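Local coordinates for protein EvpC (Edwardsiella tarda, PDB 3EAA) that probably assembles into hexameric rings as the Hcp-family component of a type VI secretion system and is itself secreted, at residues 64-67 and 68-72. Numbering follows the deposited sequence.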
loop_
_atom_site.group_PDB
_atom_site.type_symbol
_atom_site.label_atom_id
_atom_site.label_comp_id
_atom_site.label_asym_id
_atom_site.label_seq_id
_atom_site.Cartn_x
_atom_site.Cartn_y
_atom_site.Cartn_z
ATOM N N ASP A 64 -23.215 7.860 19.084
ATOM C CA ASP A 64 -24.006 7.873 20.289
ATOM C C ASP A 64 -24.807 9.157 20.342
ATOM O O ASP A 64 -25.171 9.725 19.316
ATOM C CB ASP A 64 -23.110 7.722 21.512
ATOM C CG ASP A 64 -21.810 8.438 21.350
ATOM O OD1 ASP A 64 -21.849 9.614 20.941
ATOM O OD2 ASP A 64 -20.756 7.831 21.627
ATOM N N CYS A 65 -25.077 9.599 21.556
ATOM C CA CYS A 65 -25.881 10.776 21.789
ATOM C C CYS A 65 -25.022 12.018 21.654
ATOM O O CYS A 65 -25.530 13.137 21.674
ATOM C CB CYS A 65 -26.438 10.712 23.201
ATOM S SG CYS A 65 -25.171 10.304 24.398
ATOM N N ALA A 66 -23.715 11.823 21.544
ATOM C CA ALA A 66 -22.814 12.960 21.480
ATOM C C ALA A 66 -22.573 13.342 20.037
ATOM O O ALA A 66 -22.217 14.481 19.741
ATOM C CB ALA A 66 -21.515 12.642 22.163
ATOM N N SER A 67 -22.780 12.375 19.149
ATOM C CA SER A 67 -22.578 12.577 17.726
ATOM C C SER A 67 -23.026 13.956 17.282
ATOM O O SER A 67 -22.211 14.771 16.853
ATOM C CB SER A 67 -23.335 11.522 16.931
ATOM O OG SER A 67 -23.064 10.238 17.448
ATOM N N VAL A 68 -24.323 14.222 17.399
ATOM C CA VAL A 68 -24.884 15.451 16.857
ATOM C C VAL A 68 -24.136 16.680 17.353
ATOM O O VAL A 68 -23.865 17.600 16.585
ATOM C CB VAL A 68 -26.379 15.580 17.146
ATOM C CG1 VAL A 68 -26.871 16.960 16.747
ATOM C CG2 VAL A 68 -27.146 14.517 16.389
ATOM N N LYS A 69 -23.779 16.683 18.630
ATOM C CA LYS A 69 -23.071 17.816 19.213
ATOM C C LYS A 69 -21.659 17.872 18.651
ATOM O O LYS A 69 -21.100 18.943 18.422
ATOM C CB LYS A 69 -23.031 17.678 20.729
ATOM C CG LYS A 69 -24.342 17.159 21.335
ATOM C CD LYS A 69 -25.183 18.273 21.972
ATOM C CE LYS A 69 -26.339 18.758 21.102
ATOM N NZ LYS A 69 -25.982 19.926 20.260
ATOM N N LEU A 70 -21.086 16.702 18.424
ATOM C CA LEU A 70 -19.759 16.615 17.847
ATOM C C LEU A 70 -19.822 17.114 16.430
ATOM O O LEU A 70 -18.942 17.846 15.973
ATOM C CB LEU A 70 -19.255 15.176 17.895
ATOM C CG LEU A 70 -19.270 14.707 19.355
ATOM C CD1 LEU A 70 -19.188 13.200 19.512
ATOM C CD2 LEU A 70 -18.170 15.402 20.147
ATOM N N ALA A 71 -20.883 16.728 15.735
ATOM C CA ALA A 71 -21.081 17.161 14.360
ATOM C C ALA A 71 -21.173 18.676 14.318
ATOM O O ALA A 71 -20.478 19.325 13.546
ATOM C CB ALA A 71 -22.322 16.532 13.776
ATOM N N SER A 72 -22.017 19.240 15.170
ATOM C CA SER A 72 -22.205 20.680 15.189
ATOM C C SER A 72 -20.925 21.385 15.610
ATOM O O SER A 72 -20.555 22.422 15.059
ATOM C CB SER A 72 -23.324 21.036 16.156
ATOM O OG SER A 72 -24.449 20.211 15.938
#
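The peptide carbonyl of A66 is the flat group where the chain turns into its helix: CD1 of L70 sits over one face of it, 3.4 Å from A66 C, while L70 N comes in near its plane and donates to A66 O at 2.8 Å, standing almost straight off the oxygen. CG of L70 is anti to its own carbonyl carbon (chi1 -57°), which turns the branch back toward the start of the helix and sets CD1 3.6 Å from A66 CB. A second flat group is the carboxylate of D64, which precedes the first turn. Its OD1 accepts from A66 N at 3.0 Å, on the anti side and 28° out of plane, and weakly from S67 N at 3.4 Å. This is side-chain capping at the N-terminus of helix 67-76, the short helix that follows strand 52-62 in the Hcp β-barrel fold. K61 forms a salt bridge with the same OD1, which thus serves backbone donors and a lysine; D64 as a whole is buried. One residue further along, S67 O accepts from A71 N at 2.6 Å, and the hydroxyl of S67 hydrogen-bonds with E124 OE2. K69 NZ forms a salt bridge with E153 of the second subunit, whose W135 packs on V68 and A71.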